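Local coordinates for 3' terminal uridylyl transferase (Trypanosoma brucei, PDB 5HZD), which adds uridines from UTP to the 3' end of guide RNAs, ribosomal RNAs and some mRNAs and takes part in mitochondrial RNA editing, at residues W320-G325 against F334-I339. Sequence-based numbering, arbitrary orientation. Where two conformers were deposited one is given.
Sequences WSKTSG and FTSYAI
Ser321 and Ile339 meet where helix 310-324 ends beside the start of helix 336-349, two successive helices joined by a loop at the UTP site of this nucleotidyltransferase. Lys322, Ser336 and Tyr337 bind UTP, as does the nearby Lys318.

The buried part of the contact is van der Waals packing. Ile339 lays CG1 against Ser321, 3.6 Å from OG and 3.7 Å from CB. Ile339 CD1 lies 4.0 Å from Ser321 CB. With OG between the backbone N and the carbonyl carbon (chi1 68°), Ser321 sets this oxygen against Ile339 CG1 while it hydrogen-bonds Lys318 O and Asn327 ND2.

At the more exposed side, Lys322 approaches Ser336. The lysine chain runs extended as far as CE and then bends at chi4 (-66°). Lys322 CE lies 3.7 Å from Ser336 OG; Lys322 NZ, 4.0 Å from the same oxygen, makes no hydrogen bond to it. Asn327, in the connecting loop, links the two sides: its ND2 hydrogen-bonds Ser336 OG, and its OD1 weakly accepts from Lys322 NZ.

Thr335 is the N-cap of helix 336-349, with OG1 accepting from Ala338 N at 3.1 Å. Gly325 leaves helix 310-324 with positive phi. One turn back, Trp320 O accepts from Ser324 N and, on the opposite face of its carbonyl plane, from Ser324 OG at 2.8 Å.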
ATOM      1  N   TRP A 320       2.841   3.128 -14.218  1.00 16.73           N
ATOM      2  CA  TRP A 320       3.974   3.349 -15.110  1.00 15.05           C
ATOM      3  C   TRP A 320       5.262   2.748 -14.542  1.00 13.88           C
ATOM      4  O   TRP A 320       6.074   2.127 -15.258  1.00 14.15           O
ATOM      5  CB  TRP A 320       4.188   4.844 -15.362  1.00 15.75           C
ATOM      6  CG  TRP A 320       5.566   5.118 -15.872  1.00 17.37           C
ATOM      7  CD1 TRP A 320       6.005   4.942 -17.160  1.00 20.58           C
ATOM      8  CD2 TRP A 320       6.703   5.528 -15.115  1.00 13.16           C
ATOM      9  NE1 TRP A 320       7.339   5.244 -17.244  1.00 17.01           N
ATOM     10  CE2 TRP A 320       7.804   5.592 -16.005  1.00 15.35           C
ATOM     11  CE3 TRP A 320       6.906   5.835 -13.766  1.00 15.24           C
ATOM     12  CZ2 TRP A 320       9.092   5.968 -15.595  1.00 14.56           C
ATOM     13  CZ3 TRP A 320       8.187   6.226 -13.353  1.00 18.24           C
ATOM     14  CH2 TRP A 320       9.265   6.290 -14.265  1.00 17.35           C
ATOM     15  N   SER A 321       5.471   2.956 -13.255  1.00 14.19           N
ATOM     16  CA  SER A 321       6.730   2.518 -12.668  1.00 13.42           C
ATOM     17  C   SER A 321       6.837   0.996 -12.682  1.00 15.64           C
ATOM     18  O   SER A 321       7.912   0.454 -12.931  1.00 14.76           O
ATOM     19  CB  SER A 321       6.908   3.121 -11.280  1.00 12.33           C
ATOM     20  OG  SER A 321       5.971   2.589 -10.333  1.00 14.51           O
ATOM     21  N   LYS A 322       5.714   0.313 -12.485  1.00 16.05           N
ATOM     22  CA  LYS A 322       5.729  -1.153 -12.526  1.00 16.87           C
ATOM     23  C   LYS A 322       5.890  -1.662 -13.956  1.00 16.98           C
ATOM     24  O   LYS A 322       6.706  -2.557 -14.221  1.00 19.34           O
ATOM     25  CB  LYS A 322       4.472  -1.721 -11.875  1.00 19.29           C
ATOM     26  CG  LYS A 322       4.501  -1.523 -10.368  1.00 22.82           C
ATOM     27  CD  LYS A 322       3.479  -2.349  -9.649  1.00 34.15           C
ATOM     28  CE  LYS A 322       3.725  -2.315  -8.147  1.00 35.47           C
ATOM     29  NZ  LYS A 322       5.022  -2.977  -7.768  1.00 38.97           N
ATOM     30  N   THR A 323       5.162  -1.085 -14.905  1.00 15.35           N
ATOM     31  CA  THR A 323       5.252  -1.550 -16.283  0.62 17.94           C
ATOM     32  C   THR A 323       6.623  -1.292 -16.894  1.00 19.38           C
ATOM     33  O   THR A 323       7.114  -2.098 -17.681  1.00 21.18           O
ATOM     34  CB  THR A 323       4.164  -0.956 -17.209  0.62 22.34           C
ATOM     35  OG1 THR A 323       4.404   0.438 -17.433  0.62 27.80           O
ATOM     36  CG2 THR A 323       2.794  -1.155 -16.613  0.62 15.67           C
ATOM     37  N   SER A 324       7.266  -0.187 -16.503  1.00 17.03           N
ATOM     38  CA  SER A 324       8.563   0.182 -17.085  1.00 17.46           C
ATOM     39  C   SER A 324       9.719  -0.511 -16.366  1.00 18.58           C
ATOM     40  O   SER A 324      10.853  -0.467 -16.833  1.00 19.66           O
ATOM     41  CB  SER A 324       8.774   1.694 -17.002  1.00 16.88           C
ATOM     42  OG  SER A 324       8.870   2.097 -15.644  1.00 17.96           O
ATOM     43  N   GLY A 325       9.429  -1.139 -15.231  1.00 17.25           N
ATOM     44  CA  GLY A 325      10.449  -1.829 -14.449  1.00 19.88           C
ATOM     45  C   GLY A 325      11.221  -1.020 -13.422  1.00 19.79           C
ATOM     46  O   GLY A 325      12.104  -1.554 -12.742  1.00 20.49           O
ATOM     47  N   PHE A 334      13.123   0.521  -7.264  1.00 14.48           N
ATOM     48  CA  PHE A 334      12.362   1.256  -6.250  1.00 11.91           C
ATOM     49  C   PHE A 334      11.086   0.530  -5.832  1.00 15.46           C
ATOM     50  O   PHE A 334      10.565  -0.337  -6.531  1.00 17.95           O
ATOM     51  CB  PHE A 334      11.960   2.618  -6.803  1.00 13.38           C
ATOM     52  CG  PHE A 334      13.100   3.565  -6.977  1.00 16.19           C
ATOM     53  CD1 PHE A 334      13.926   3.897  -5.914  1.00 14.98           C
ATOM     54  CD2 PHE A 334      13.323   4.164  -8.210  1.00 17.89           C
ATOM     55  CE1 PHE A 334      14.982   4.791  -6.076  1.00 15.32           C
ATOM     56  CE2 PHE A 334      14.361   5.068  -8.368  1.00 16.51           C
ATOM     57  CZ  PHE A 334      15.191   5.383  -7.313  1.00 16.63           C
ATOM     58  N   THR A 335      10.586   0.905  -4.666  1.00 15.09           N
ATOM     59  CA  THR A 335       9.282   0.469  -4.214  1.00 15.76           C
ATOM     60  C   THR A 335       8.213   1.467  -4.647  1.00 16.96           C
ATOM     61  O   THR A 335       8.508   2.600  -5.077  1.00 14.35           O
ATOM     62  CB  THR A 335       9.256   0.448  -2.684  1.00 14.11           C
ATOM     63  OG1 THR A 335       9.599   1.753  -2.187  1.00 14.53           O
ATOM     64  CG2 THR A 335      10.240  -0.563  -2.142  1.00 17.42           C
ATOM     65  N   SER A 336       6.954   1.096  -4.480  1.00 13.46           N
ATOM     66  CA  SER A 336       5.881   2.041  -4.766  1.00 13.41           C
ATOM     67  C   SER A 336       5.962   3.263  -3.862  1.00 13.89           C
ATOM     68  O   SER A 336       5.673   4.397  -4.291  1.00 13.61           O
ATOM     69  CB  SER A 336       4.517   1.368  -4.635  1.00 15.47           C
ATOM     70  OG  SER A 336       4.384   0.385  -5.668  1.00 18.09           O
ATOM     71  N   TYR A 337       6.373   3.070  -2.619  1.00 14.94           N
ATOM     72  CA  TYR A 337       6.548   4.195  -1.714  1.00 14.69           C
ATOM     73  C   TYR A 337       7.590   5.165  -2.275  1.00 13.79           C
ATOM     74  O   TYR A 337       7.361   6.377  -2.252  1.00 12.54           O
ATOM     75  CB  TYR A 337       7.001   3.675  -0.341  1.00 16.15           C
ATOM     76  CG  TYR A 337       7.080   4.685   0.792  1.00 17.30           C
ATOM     77  CD1 TYR A 337       6.036   5.550   1.068  1.00 16.79           C
ATOM     78  CD2 TYR A 337       8.171   4.683   1.660  1.00 18.10           C
ATOM     79  CE1 TYR A 337       6.100   6.444   2.158  1.00 18.00           C
ATOM     80  CE2 TYR A 337       8.240   5.562   2.757  1.00 20.20           C
ATOM     81  CZ  TYR A 337       7.204   6.435   2.994  1.00 21.31           C
ATOM     82  OH  TYR A 337       7.282   7.304   4.082  1.00 21.93           O
ATOM     83  N   ALA A 338       8.705   4.649  -2.780  1.00 12.22           N
ATOM     84  CA  ALA A 338       9.753   5.522  -3.340  1.00 12.11           C
ATOM     85  C   ALA A 338       9.216   6.359  -4.513  1.00 11.23           C
ATOM     86  O   ALA A 338       9.560   7.560  -4.665  1.00 10.86           O
ATOM     87  CB  ALA A 338      10.938   4.705  -3.788  1.00 11.78           C
ATOM     88  N   ILE A 339       8.393   5.739  -5.359  1.00 10.91           N
ATOM     89  CA  ILE A 339       7.823   6.463  -6.504  1.00 10.55           C
ATOM     90  C   ILE A 339       6.897   7.575  -6.003  1.00 10.67           C
ATOM     91  O   ILE A 339       6.925   8.683  -6.527  1.00 12.07           O
ATOM     92  CB  ILE A 339       7.070   5.523  -7.469  1.00 11.45           C
ATOM     93  CG1 ILE A 339       7.995   4.408  -7.992  1.00 13.39           C
ATOM     94  CG2 ILE A 339       6.523   6.313  -8.706  1.00 10.79           C
ATOM     95  CD1 ILE A 339       9.290   4.905  -8.660  1.00 16.12           C
TER